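Local coordinates for Esterase/lipase (Lactobacillus rhamnosus, PDB 4N5H), which probably hydrolyses carboxylic esters, and may transfer their acyl groups, as a four-chain esterase of the alpha/beta-hydrolase fold, at residues A[16-19]-A[20-23]; A[28-31]-A[32-35]; A[36-39]-A[40-43]; A[127-130]-A[131-135]; A[253-256]-A[257-261]. The protein carries 1 engineered substitution. All coordinates share one frame; numbering follows the deposited sequence.

Contact 1 (A[16-19]-A[20-23]); sequences AQTA and ARDK
Thr-18 and Asp-22, one turn apart on helix 2-28, lie side by side with their side chains pointing the same way, and make up the compact part of this contact. The amide N of Asp-22 donates to Thr-18 O at 2.8 Å, the shortest of four successive i-to-i+4 bonds; the others run from Ala-20 to Ala-16, Arg-21 to Gln-17 and Lys-23 to Ala-19. Beside this bond the methyl CG2 of Thr-18 rests 3.7 Å from OD2 of Asp-22. A chi1 of -65° sets OG1 of Thr-18 across from its carbonyl carbon and sends the methyl forward to the carboxylate, while the hydroxyl makes a weak bond back to Ser-14 O. The buried carboxylate of Asp-22 is held at both oxygens, OD2 by the hydroxyl of Tyr-79 and OD1 by a salt bridge to Arg-25, and Ala-19 also packs on Tyr-79. The flank of Gln-17 and Arg-21 is exposed and less firmly fixed. Arg-21 was modelled in two positions, so its contacts are provisional: in one of them the chain bends at chi3 and lays a guanidinium face over Thr-18, whose CA sits 3.4 Å from the plane. Gln-17 reaches the same group less closely, CG of Gln-17 being 4.0 Å from NH1 of Arg-21, with amide and guanidinium planes nearly perpendicular (87°). Ala-20 and the extended Lys-23 are exposed too, Lys-23 leaving the helix on a different flank from Arg-21. This is a helix lying on the protein surface, anchored along one side and exposed on the other, here the long N-terminal helix 2-28.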
loop_
_atom_site.group_PDB
_atom_site.type_symbol
_atom_site.label_atom_id
_atom_site.label_comp_id
_atom_site.label_asym_id
_atom_site.label_seq_id
_atom_site.Cartn_x
_atom_site.Cartn_y
_atom_site.Cartn_z
ATOM N N ALA A 16 -0.087 6.505 22.866
ATOM C CA ALA A 16 0.334 6.973 21.543
ATOM C C ALA A 16 1.677 6.333 21.118
ATOM O O ALA A 16 1.870 6.005 19.952
ATOM C CB ALA A 16 0.452 8.528 21.498
ATOM N N GLN A 17 2.584 6.141 22.038
ATOM C CA GLN A 17 3.824 5.431 21.727
ATOM C C GLN A 17 3.533 3.979 21.354
ATOM O O GLN A 17 4.090 3.453 20.396
ATOM C CB GLN A 17 4.793 5.507 22.872
ATOM C CG GLN A 17 6.145 4.934 22.575
ATOM C CD GLN A 17 7.020 5.052 23.805
ATOM O OE1 GLN A 17 6.837 5.989 24.610
ATOM N NE2 GLN A 17 7.942 4.097 23.987
ATOM N N THR A 18 2.700 3.326 22.124
ATOM C CA THR A 18 2.276 1.954 21.770
ATOM C C THR A 18 1.678 1.886 20.391
ATOM O O THR A 18 1.990 0.975 19.573
ATOM C CB THR A 18 1.270 1.474 22.803
ATOM O OG1 THR A 18 1.976 1.387 24.023
ATOM C CG2 THR A 18 0.761 0.106 22.456
ATOM N N ALA A 19 0.796 2.840 20.108
ATOM C CA ALA A 19 0.110 2.981 18.792
ATOM C C ALA A 19 1.079 3.045 17.622
ATOM O O ALA A 19 0.865 2.404 16.628
ATOM C CB ALA A 19 -0.758 4.183 18.723
ATOM N N ALA A 20 2.092 3.863 17.764
ATOM C CA ALA A 20 3.131 3.921 16.739
ATOM C C ALA A 20 3.825 2.556 16.605
ATOM O O ALA A 20 4.140 2.176 15.462
ATOM C CB ALA A 20 4.175 5.028 17.106
ATOM N N ARG A 21 4.110 1.864 17.712
ATOM C CA ARG A 21 4.778 0.564 17.688
ATOM C C ARG A 21 3.870 -0.445 16.946
ATOM O O ARG A 21 4.313 -1.231 16.105
ATOM C CB ARG A 21 5.086 0.002 19.081
ATOM C CG ARG A 21 6.224 0.718 19.813
ATOM C CD ARG A 21 6.566 0.203 21.207
ATOM N NE ARG A 21 5.518 -0.489 21.896
ATOM C CZ ARG A 21 4.942 -0.050 22.991
ATOM N NH1 ARG A 21 5.251 1.163 23.516
ATOM N NH2 ARG A 21 4.024 -0.823 23.525
ATOM N N ASP A 22 2.571 -0.411 17.258
ATOM C CA ASP A 22 1.627 -1.303 16.609
ATOM C C ASP A 22 1.507 -1.058 15.083
ATOM O O ASP A 22 1.441 -1.986 14.310
ATOM C CB ASP A 22 0.195 -1.180 17.226
ATOM C CG ASP A 22 0.116 -1.700 18.677
ATOM O OD1 ASP A 22 1.046 -2.429 19.100
ATOM O OD2 ASP A 22 -0.805 -1.324 19.470
ATOM N N LYS A 23 1.483 0.238 14.664
ATOM C CA LYS A 23 1.430 0.568 13.285
ATOM C C LYS A 23 2.657 0.090 12.554
ATOM O O LYS A 23 2.509 -0.498 11.517
ATOM C CB LYS A 23 1.285 2.066 13.129
ATOM C CG LYS A 23 1.139 2.550 11.711
ATOM C CD LYS A 23 1.061 4.110 11.776
ATOM C CE LYS A 23 0.807 4.736 10.404
ATOM N NZ LYS A 23 1.061 6.229 10.572
#

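Contact 2 (A[28-31]-A[32-35]); sequences DERV and PEDV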
loop_
_atom_site.group_PDB
_atom_site.type_symbol
_atom_site.label_atom_id
_atom_site.label_comp_id
_atom_site.label_asym_id
_atom_site.label_seq_id
_atom_site.Cartn_x
_atom_site.Cartn_y
_atom_site.Cartn_z
ATOM N N ASP A 28 4.905 -4.252 8.685
ATOM C CA ASP A 28 5.815 -5.226 8.195
ATOM C C ASP A 28 5.388 -6.717 8.259
ATOM O O ASP A 28 5.847 -7.548 7.510
ATOM C CB ASP A 28 7.024 -5.129 8.996
ATOM C CG ASP A 28 7.842 -3.867 8.679
ATOM O OD1 ASP A 28 7.778 -3.326 7.571
ATOM O OD2 ASP A 28 8.488 -3.430 9.590
ATOM N N GLU A 29 4.562 -7.025 9.225
ATOM C CA GLU A 29 4.282 -8.395 9.557
ATOM C C GLU A 29 3.604 -9.106 8.426
ATOM O O GLU A 29 2.650 -8.565 7.770
ATOM C CB GLU A 29 3.402 -8.409 10.821
ATOM C CG GLU A 29 3.259 -9.789 11.421
ATOM C CD GLU A 29 2.207 -9.942 12.508
ATOM O OE1 GLU A 29 1.329 -9.075 12.748
ATOM O OE2 GLU A 29 2.249 -11.016 13.146
ATOM N N ARG A 30 3.988 -10.374 8.225
ATOM C CA ARG A 30 3.237 -11.260 7.368
ATOM C C ARG A 30 1.778 -11.331 7.768
ATOM O O ARG A 30 1.456 -11.411 8.966
ATOM C CB ARG A 30 3.806 -12.671 7.468
ATOM C CG ARG A 30 3.275 -13.656 6.423
ATOM C CD ARG A 30 3.938 -14.991 6.647
ATOM N NE ARG A 30 3.210 -16.033 5.951
ATOM C CZ ARG A 30 3.320 -17.293 6.232
ATOM N NH1 ARG A 30 4.221 -17.703 7.123
ATOM N NH2 ARG A 30 2.557 -18.191 5.551
ATOM N N VAL A 31 0.897 -11.338 6.790
ATOM C CA VAL A 31 -0.560 -11.495 7.068
ATOM C C VAL A 31 -1.001 -12.904 6.799
ATOM O O VAL A 31 -0.642 -13.454 5.767
ATOM C CB VAL A 31 -1.321 -10.544 6.165
ATOM C CG1 VAL A 31 -2.774 -10.693 6.343
ATOM C CG2 VAL A 31 -0.889 -9.099 6.394
ATOM N N PRO A 32 -1.869 -13.479 7.670
ATOM C CA PRO A 32 -2.291 -14.839 7.396
ATOM C C PRO A 32 -3.070 -14.889 6.077
ATOM O O PRO A 32 -3.883 -14.040 5.863
ATOM C CB PRO A 32 -3.149 -15.215 8.647
ATOM C CG PRO A 32 -2.719 -14.278 9.657
ATOM C CD PRO A 32 -2.301 -13.007 8.998
ATOM N N GLU A 33 -2.788 -15.872 5.276
ATOM C CA GLU A 33 -3.430 -15.992 3.972
ATOM C C GLU A 33 -4.731 -16.874 4.080
ATOM O O GLU A 33 -5.031 -17.579 5.082
ATOM C CB GLU A 33 -2.503 -16.752 2.985
ATOM C CG GLU A 33 -1.082 -16.205 2.796
ATOM C CD GLU A 33 -0.085 -17.261 2.285
ATOM O OE1 GLU A 33 0.605 -17.910 3.118
ATOM O OE2 GLU A 33 0.002 -17.456 1.051
ATOM N N ASP A 34 -5.507 -16.795 3.018
ATOM C CA ASP A 34 -6.630 -17.700 2.901
ATOM C C ASP A 34 -7.750 -17.447 3.910
ATOM O O ASP A 34 -8.340 -18.339 4.466
ATOM C CB ASP A 34 -6.174 -19.131 2.947
ATOM C CG ASP A 34 -5.077 -19.435 1.883
ATOM O OD1 ASP A 34 -5.211 -18.972 0.725
ATOM O OD2 ASP A 34 -4.119 -20.122 2.281
ATOM N N VAL A 35 -7.933 -16.170 4.191
ATOM C CA VAL A 35 -9.018 -15.708 5.095
ATOM C C VAL A 35 -9.821 -14.596 4.409
ATOM O O VAL A 35 -9.243 -13.822 3.605
ATOM C CB VAL A 35 -8.379 -15.168 6.384
ATOM C CG1 VAL A 35 -9.379 -14.491 7.324
ATOM C CG2 VAL A 35 -7.724 -16.348 7.103
#
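Arg-30 holds CG opposite its backbone N (chi1 -169°) and runs straight on to NE, whereas Glu-33 turns CG back beside its own N; together these choices carry the two charged ends to one another. The backbone prepares the meeting. From Glu-29, the first residue to leave the helix, to Glu-33 the chain is extended and close to polyproline II in its angles, and in such a threefold spiral residues three apart come to the same side. NH2 of Arg-30 then donates to OE1 of Glu-33 at 3.1 Å in a salt bridge made by one hydrogen bond, with an N-H...O angle of 160°. The oxygen lies at the guanidinium edge, almost in its plane, and is approached nearly end-on from the C-O direction, but the carboxylate is rotated so that the two flat groups stand 61° apart. Only NH2 of the guanidinium joins the bridge, unlike a bidentate, coplanar pair. Between these residues, Val-31 and Pro-32 meet at about a right angle: CG1 of Val-31 is 3.6 Å from CD of Pro-32, an apolar touch beside the peptide bond. Pro-32 is buried, with Trp-285 and Arg-90 against it, and Trp-285 also donates through NE1 to the carbonyl of Arg-30. On the charged side, His-36 of the second subunit packs on Arg-30. Past the bridge, Asp-34 takes up positive phi and its backbone bonds to Ala-59. The whole is an extended, polyproline-II-like connection, leading from the N-terminal helix into strand 35-42, the first strand of the alpha/beta-hydrolase sheet.

Contact 3 (A[36-39]-A[40-43]); sequences HWET and EYRY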
loop_
_atom_site.group_PDB
_atom_site.type_symbol
_atom_site.label_atom_id
_atom_site.label_comp_id
_atom_site.label_asym_id
_atom_site.label_seq_id
_atom_site.Cartn_x
_atom_site.Cartn_y
_atom_site.Cartn_z
ATOM N N HIS A 36 -11.110 -14.577 4.711
ATOM C CA HIS A 36 -12.023 -13.491 4.316
ATOM C C HIS A 36 -12.506 -12.792 5.602
ATOM O O HIS A 36 -12.711 -13.405 6.602
ATOM C CB HIS A 36 -13.259 -14.026 3.615
ATOM C CG HIS A 36 -12.992 -14.627 2.267
ATOM N ND1 HIS A 36 -13.899 -15.426 1.610
ATOM C CD2 HIS A 36 -11.930 -14.518 1.466
ATOM C CE1 HIS A 36 -13.382 -15.813 0.456
ATOM N NE2 HIS A 36 -12.188 -15.272 0.344
ATOM N N TRP A 37 -12.723 -11.501 5.491
ATOM C CA TRP A 37 -13.282 -10.747 6.615
ATOM C C TRP A 37 -14.474 -9.870 6.107
ATOM O O TRP A 37 -14.483 -9.430 4.939
ATOM C CB TRP A 37 -12.284 -9.930 7.457
ATOM C CG TRP A 37 -11.623 -8.622 6.956
ATOM C CD1 TRP A 37 -11.493 -8.174 5.697
ATOM C CD2 TRP A 37 -10.885 -7.665 7.792
ATOM N NE1 TRP A 37 -10.765 -7.045 5.659
ATOM C CE2 TRP A 37 -10.357 -6.693 6.927
ATOM C CE3 TRP A 37 -10.615 -7.561 9.172
ATOM C CZ2 TRP A 37 -9.519 -5.630 7.405
ATOM C CZ3 TRP A 37 -9.899 -6.420 9.662
ATOM C CH2 TRP A 37 -9.351 -5.501 8.778
ATOM N N GLU A 38 -15.371 -9.559 7.058
ATOM C CA GLU A 38 -16.489 -8.696 6.877
ATOM C C GLU A 38 -16.354 -7.659 8.008
ATOM O O GLU A 38 -16.326 -8.021 9.160
ATOM C CB GLU A 38 -17.780 -9.507 7.070
ATOM C CG GLU A 38 -18.019 -10.583 6.014
ATOM C CD GLU A 38 -19.054 -11.633 6.401
ATOM O OE1 GLU A 38 -19.627 -11.566 7.512
ATOM O OE2 GLU A 38 -19.209 -12.668 5.654
ATOM N N THR A 39 -16.314 -6.406 7.628
ATOM C CA THR A 39 -15.887 -5.393 8.580
ATOM C C THR A 39 -16.979 -4.405 8.966
ATOM O O THR A 39 -17.924 -4.161 8.178
ATOM C CB THR A 39 -14.661 -4.613 8.051
ATOM O OG1 THR A 39 -14.947 -4.040 6.785
ATOM C CG2 THR A 39 -13.471 -5.518 7.943
ATOM N N GLU A 40 -16.753 -3.761 10.122
ATOM C CA GLU A 40 -17.509 -2.557 10.472
ATOM C C GLU A 40 -19.022 -2.761 10.596
ATOM O O GLU A 40 -19.865 -1.958 10.211
ATOM C CB GLU A 40 -17.161 -1.433 9.424
ATOM C CG GLU A 40 -17.493 -0.027 9.981
ATOM C CD GLU A 40 -17.391 1.030 8.877
ATOM O OE1 GLU A 40 -17.551 0.735 7.644
ATOM O OE2 GLU A 40 -17.294 2.248 9.234
ATOM N N TYR A 41 -19.426 -3.880 11.188
ATOM C CA TYR A 41 -20.792 -4.017 11.499
ATOM C C TYR A 41 -21.140 -3.251 12.781
ATOM O O TYR A 41 -20.524 -3.475 13.848
ATOM C CB TYR A 41 -21.084 -5.467 11.807
ATOM C CG TYR A 41 -21.116 -6.497 10.727
ATOM C CD1 TYR A 41 -20.009 -7.348 10.470
ATOM C CD2 TYR A 41 -22.245 -6.682 9.972
ATOM C CE1 TYR A 41 -20.077 -8.353 9.540
ATOM C CE2 TYR A 41 -22.301 -7.689 9.027
ATOM C CZ TYR A 41 -21.232 -8.538 8.874
ATOM O OH TYR A 41 -21.385 -9.595 7.955
ATOM N N ARG A 42 -22.186 -2.410 12.718
ATOM C CA ARG A 42 -22.647 -1.834 13.965
ATOM C C ARG A 42 -23.349 -2.920 14.757
ATOM O O ARG A 42 -24.221 -3.611 14.249
ATOM C CB ARG A 42 -23.679 -0.733 13.653
ATOM C CG ARG A 42 -23.122 0.547 13.105
ATOM C CD ARG A 42 -24.262 1.480 12.735
ATOM N NE ARG A 42 -23.711 2.699 12.223
ATOM C CZ ARG A 42 -24.445 3.789 11.976
ATOM N NH1 ARG A 42 -25.720 3.814 12.313
ATOM N NH2 ARG A 42 -23.815 4.896 11.542
ATOM N N TYR A 43 -23.080 -2.998 16.049
ATOM C CA TYR A 43 -23.803 -3.959 16.860
ATOM C C TYR A 43 -24.957 -3.365 17.745
ATOM O O TYR A 43 -25.620 -4.120 18.451
ATOM C CB TYR A 43 -22.852 -4.856 17.720
ATOM C CG TYR A 43 -21.867 -4.191 18.608
ATOM C CD1 TYR A 43 -22.311 -3.529 19.738
ATOM C CD2 TYR A 43 -20.474 -4.164 18.337
ATOM C CE1 TYR A 43 -21.433 -2.997 20.623
ATOM C CE2 TYR A 43 -19.601 -3.579 19.219
ATOM C CZ TYR A 43 -20.062 -2.997 20.340
ATOM O OH TYR A 43 -19.142 -2.356 21.220
#
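Glu-38 and Tyr-41 meet beside a G1 beta bulge in strand 35-42, at which Glu-40 and Tyr-41 both face Leu-53 of the partner strand in the hairpin. Glu-40 has the positive phi of the first bulge position, and the strand bends there: the axes of 36-39 and 40-42 diverge by 44°. The bend lets the ring of Tyr-41 reach back obliquely across the side chain of Glu-38. Their planes are steeply inclined, 68° between ring and carboxylate, and the contact is made along one flank of the tyrosine: CE1 of Tyr-41 is 3.6 Å from CB of Glu-38, and the hydroxyl lies beyond it at the carboxylate. OE1 of Glu-38 lies in the plane of the ring, but the hydroxyl comes to this oxygen from well above the carboxylate plane. Tyr-57 also bonds OE1, and Arg-133 donates to the hydroxyl of Tyr-41, a buried network that would probably favour an ionised Glu-38. On the other face of the strand Thr-39 turns back over Trp-37. Its chi1 of 56° wedges OG1 between backbone N and carbonyl carbon and directs CG2 over the centre of the indole of Trp-37, 3.3 Å above the plane. Glu-40 leads away from both pairs to the third subunit, where Arg-25 forms a salt bridge and His-284 a hydrogen bond with its OE1; Trp-287 of that subunit stacks on Tyr-41. The polar link inside the bulged strand itself is short: OH of Tyr-41 donates to OE1 of Glu-38 at 2.7 Å.

Contact 4 (A[127-130]-A[131-135]); sequences SHFG and PQRGF
The carbonyl oxygen of Gly-130 is gripped by two backbone amides, Arg-133 N at 2.9 Å and Phe-135 N at 3.1 Å, which approach from opposite faces of its plane. The ring of Phe-135 turns an edge to this same oxygen, with CD1 of Phe-135 3.5 Å from Gly-130 O. One residue earlier, Phe-129 O takes a side-chain bond: NE of Arg-133 donates to it at 2.8 Å and almost straight (174°). The oxygen lies in the guanidinium plane, although the donor stands above the carbonyl plane. Arg-133 gets there by setting CG between its N and carbonyl carbon (chi1 72°) and bending at chi3. Its NH2 donates to OE1 of Gln-132 at 3.0 Å and forms a salt bridge to Glu-289 of the third subunit. OE1 of Gln-132 in turn meets the rim of the Phe-129 ring, 3.4 Å from CD2 of Phe-129, amide and ring being only 17° apart. Gly-134, at positive phi, turns the chain so that Phe-135 enters the core against strands 52-58 and 98-102. With the weak Gly-134 N to Pro-131 O bond, this fits a Schellman motif with Gly-134 as C-prime, following helix 112-129 of a beta-alpha-beta crossover.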
loop_
_atom_site.group_PDB
_atom_site.type_symbol
_atom_site.label_atom_id
_atom_site.label_comp_id
_atom_site.label_asym_id
_atom_site.label_seq_id
_atom_site.Cartn_x
_atom_site.Cartn_y
_atom_site.Cartn_z
ATOM N N SER A 127 -25.472 -13.536 18.674
ATOM C CA SER A 127 -26.490 -14.561 18.914
ATOM C C SER A 127 -27.646 -14.417 17.943
ATOM O O SER A 127 -28.252 -15.397 17.612
ATOM C CB SER A 127 -27.006 -14.483 20.383
ATOM O OG SER A 127 -27.869 -13.397 20.572
ATOM N N HIS A 128 -27.970 -13.219 17.456
ATOM C CA HIS A 128 -29.054 -12.972 16.510
ATOM C C HIS A 128 -28.620 -13.258 15.052
ATOM O O HIS A 128 -29.416 -13.790 14.250
ATOM C CB HIS A 128 -29.519 -11.508 16.578
ATOM C CG HIS A 128 -30.109 -11.140 17.893
ATOM N ND1 HIS A 128 -30.156 -9.829 18.379
ATOM C CD2 HIS A 128 -30.552 -11.913 18.881
ATOM C CE1 HIS A 128 -30.789 -9.830 19.532
ATOM N NE2 HIS A 128 -31.025 -11.083 19.869
ATOM N N PHE A 129 -27.404 -12.841 14.683
ATOM C CA PHE A 129 -26.972 -12.776 13.301
ATOM C C PHE A 129 -25.869 -13.725 12.911
ATOM O O PHE A 129 -25.551 -13.913 11.733
ATOM C CB PHE A 129 -26.653 -11.279 12.954
ATOM C CG PHE A 129 -27.794 -10.380 13.229
ATOM C CD1 PHE A 129 -27.706 -9.472 14.234
ATOM C CD2 PHE A 129 -29.004 -10.529 12.579
ATOM C CE1 PHE A 129 -28.764 -8.671 14.625
ATOM C CE2 PHE A 129 -30.066 -9.724 12.934
ATOM C CZ PHE A 129 -29.951 -8.778 13.960
ATOM N N GLY A 130 -25.156 -14.323 13.888
ATOM C CA GLY A 130 -24.020 -15.139 13.615
ATOM C C GLY A 130 -24.371 -16.428 12.895
ATOM O O GLY A 130 -23.714 -16.759 11.841
ATOM N N PRO A 131 -25.308 -17.167 13.452
ATOM C CA PRO A 131 -25.558 -18.483 12.775
ATOM C C PRO A 131 -25.910 -18.438 11.320
ATOM O O PRO A 131 -25.486 -19.313 10.559
ATOM C CB PRO A 131 -26.679 -19.081 13.618
ATOM C CG PRO A 131 -26.425 -18.551 14.972
ATOM C CD PRO A 131 -25.997 -17.080 14.728
ATOM N N GLN A 132 -26.671 -17.443 10.906
ATOM C CA GLN A 132 -27.041 -17.316 9.492
ATOM C C GLN A 132 -25.853 -17.109 8.579
ATOM O O GLN A 132 -25.996 -17.305 7.384
ATOM C CB GLN A 132 -28.068 -16.265 9.326
ATOM C CG GLN A 132 -27.608 -14.949 9.356
ATOM C CD GLN A 132 -28.780 -13.887 9.513
ATOM O OE1 GLN A 132 -28.546 -12.908 10.123
ATOM N NE2 GLN A 132 -29.987 -14.108 8.939
ATOM N N ARG A 133 -24.690 -16.665 9.137
ATOM C CA ARG A 133 -23.512 -16.414 8.316
ATOM C C ARG A 133 -22.316 -17.258 8.678
ATOM O O ARG A 133 -21.176 -16.998 8.256
ATOM C CB ARG A 133 -23.200 -14.901 8.331
ATOM C CG ARG A 133 -22.653 -14.385 9.602
ATOM C CD ARG A 133 -22.802 -12.817 9.713
ATOM N NE ARG A 133 -24.210 -12.450 9.813
ATOM C CZ ARG A 133 -24.839 -11.528 9.139
ATOM N NH1 ARG A 133 -24.173 -10.654 8.347
ATOM N NH2 ARG A 133 -26.121 -11.450 9.288
ATOM N N GLY A 134 -22.539 -18.381 9.387
ATOM C CA GLY A 134 -21.463 -19.312 9.636
ATOM C C GLY A 134 -21.001 -19.602 11.004
ATOM O O GLY A 134 -20.131 -20.484 11.204
ATOM N N PHE A 135 -21.569 -18.942 11.996
ATOM C CA PHE A 135 -21.125 -19.178 13.351
ATOM C C PHE A 135 -21.914 -20.311 14.031
ATOM O O PHE A 135 -23.155 -20.216 14.200
ATOM C CB PHE A 135 -21.300 -17.907 14.214
ATOM C CG PHE A 135 -20.287 -16.842 13.900
ATOM C CD1 PHE A 135 -20.335 -16.122 12.695
ATOM C CD2 PHE A 135 -19.181 -16.627 14.742
ATOM C CE1 PHE A 135 -19.342 -15.215 12.350
ATOM C CE2 PHE A 135 -18.159 -15.784 14.384
ATOM C CZ PHE A 135 -18.244 -15.060 13.204
#

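Contact 5 (A[253-256]-A[257-261]); sequences LKVF and DANHV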
loop_
_atom_site.group_PDB
_atom_site.type_symbol
_atom_site.label_atom_id
_atom_site.label_comp_id
_atom_site.label_asym_id
_atom_site.label_seq_id
_atom_site.Cartn_x
_atom_site.Cartn_y
_atom_site.Cartn_z
ATOM N N LEU A 253 -3.674 -17.564 39.181
ATOM C CA LEU A 253 -3.678 -18.958 39.479
ATOM C C LEU A 253 -4.155 -19.241 40.969
ATOM O O LEU A 253 -4.842 -20.195 41.232
ATOM C CB LEU A 253 -2.300 -19.545 39.283
ATOM C CG LEU A 253 -1.800 -19.705 37.852
ATOM C CD1 LEU A 253 -0.311 -20.051 37.925
ATOM C CD2 LEU A 253 -2.608 -20.744 37.168
ATOM N N LYS A 254 -3.700 -18.424 41.866
ATOM C CA LYS A 254 -4.104 -18.555 43.240
ATOM C C LYS A 254 -5.609 -18.375 43.388
ATOM O O LYS A 254 -6.254 -19.063 44.154
ATOM C CB LYS A 254 -3.358 -17.556 44.137
ATOM C CG LYS A 254 -1.910 -17.926 44.305
ATOM C CD LYS A 254 -1.183 -16.782 44.999
ATOM C CE LYS A 254 0.252 -17.192 45.177
ATOM N NZ LYS A 254 1.015 -15.929 45.194
ATOM N N VAL A 255 -6.179 -17.397 42.684
ATOM C CA VAL A 255 -7.670 -17.244 42.648
ATOM C C VAL A 255 -8.373 -18.439 42.066
ATOM O O VAL A 255 -9.396 -18.933 42.623
ATOM C CB VAL A 255 -8.115 -15.987 41.874
ATOM C CG1 VAL A 255 -9.634 -15.920 41.829
ATOM C CG2 VAL A 255 -7.457 -14.766 42.470
ATOM N N PHE A 256 -7.807 -18.994 40.962
ATOM C CA PHE A 256 -8.337 -20.183 40.380
ATOM C C PHE A 256 -8.354 -21.345 41.410
ATOM O O PHE A 256 -9.356 -22.054 41.573
ATOM C CB PHE A 256 -7.530 -20.627 39.198
ATOM C CG PHE A 256 -7.748 -19.825 37.874
ATOM C CD1 PHE A 256 -8.834 -18.971 37.646
ATOM C CD2 PHE A 256 -6.899 -20.118 36.788
ATOM C CE1 PHE A 256 -8.985 -18.359 36.399
ATOM C CE2 PHE A 256 -7.095 -19.528 35.543
ATOM C CZ PHE A 256 -8.158 -18.676 35.345
ATOM N N ASP A 257 -7.229 -21.520 42.098
ATOM C CA ASP A 257 -7.102 -22.661 43.013
ATOM C C ASP A 257 -8.062 -22.518 44.152
ATOM O O ASP A 257 -8.737 -23.476 44.493
ATOM C CB ASP A 257 -5.645 -22.800 43.455
ATOM C CG ASP A 257 -4.723 -23.334 42.333
ATOM O OD1 ASP A 257 -5.219 -24.003 41.381
ATOM O OD2 ASP A 257 -3.518 -23.166 42.519
ATOM N N ALA A 258 -8.183 -21.318 44.685
ATOM C CA ALA A 258 -9.078 -21.062 45.850
ATOM C C ALA A 258 -10.545 -21.228 45.547
ATOM O O ALA A 258 -11.376 -21.643 46.431
ATOM C CB ALA A 258 -8.790 -19.692 46.343
ATOM N N ASN A 259 -10.928 -21.030 44.267
ATOM C CA ASN A 259 -12.281 -21.105 43.862
ATOM C C ASN A 259 -12.627 -22.347 43.093
ATOM O O ASN A 259 -13.716 -22.525 42.553
ATOM C CB ASN A 259 -12.671 -19.849 43.114
ATOM C CG ASN A 259 -12.765 -18.662 43.990
ATOM O OD1 ASN A 259 -13.818 -18.474 44.592
ATOM N ND2 ASN A 259 -11.720 -17.840 44.087
ATOM N N HIS A 260 -11.711 -23.298 43.044
ATOM C CA HIS A 260 -11.940 -24.578 42.329
ATOM C C HIS A 260 -12.367 -24.432 40.858
ATOM O O HIS A 260 -13.177 -25.165 40.317
ATOM C CB HIS A 260 -12.962 -25.491 43.047
ATOM C CG HIS A 260 -12.675 -25.599 44.504
ATOM N ND1 HIS A 260 -11.546 -26.228 44.977
ATOM C CD2 HIS A 260 -13.268 -25.025 45.578
ATOM C CE1 HIS A 260 -11.485 -26.090 46.288
ATOM N NE2 HIS A 260 -12.531 -25.387 46.676
ATOM N N VAL A 261 -11.753 -23.450 40.215
ATOM C CA VAL A 261 -11.908 -23.256 38.764
ATOM C C VAL A 261 -11.219 -24.370 38.034
ATOM O O VAL A 261 -10.074 -24.720 38.421
ATOM C CB VAL A 261 -11.310 -21.857 38.398
ATOM C CG1 VAL A 261 -11.377 -21.620 36.910
ATOM C CG2 VAL A 261 -12.085 -20.761 39.109
#
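Phe-256 packs against Val-261 as the chain folds back at the end of helix 246-258. From the helix, CB of Phe-256 first comes within 4.1 Å of CB of Val-261, and CG stays equally near that carbon. CD1 of Phe-256 makes the closest approach, 3.7 Å from the methyl CG1 of Val-261, and CE1 passes the same methyl a little farther off. CG1 of Val-261 thus sits over the ring face, 4.2 Å from the centroid of Phe-256 and 27° off the normal, a CH-pi contact. The aromatic rings of Phe-235 and Tyr-263 also meet the Phe-256 ring, tying it to strands on both ends of the unit. The backbone closes around this pair: Val-261 N donates to Phe-256 O at 3.1 Å, and His-260 N makes a weak bond to Asp-257 O. Asn-259 adds a second grip, on Val-255 O. ND2 of Asn-259 donates to that oxygen at 3.0 Å, nearly in its own amide plane, while the backbone N of Asn-259 reaches it at 3.1 Å from the opposite face of the carbonyl. Asp-257 instead turns OD1 to the hydroxyl of Tyr-263. His-260, with positive phi, is the C-prime residue of a Schellman motif with its customary apolar pair, which ends the helix of the beta-alpha-beta unit leading to strand 263-268.

In the fold
All five contacts are local, and they differ in what they join. Contacts 1 and 5 lie on surface helices, on opposite sides of the chain's centre, and touch no other subunit; contact 1 lies within the N-terminal helix, short of its end, contact 5 at a helix end, where apolar packing accompanies the backbone capping. Contact 2 is a partly buried connection whose sequence runs directly into contact 3, the most buried of the set. Contacts 3 and 4, with centres about 13 Å apart, are the pair that touch, through Tyr-41 and Arg-133, and both meet the third subunit. Their chemistry mixes buried hydrogen bonds with aromatic packing shared between chains; contact 2, with one salt bridge, lies by the second subunit.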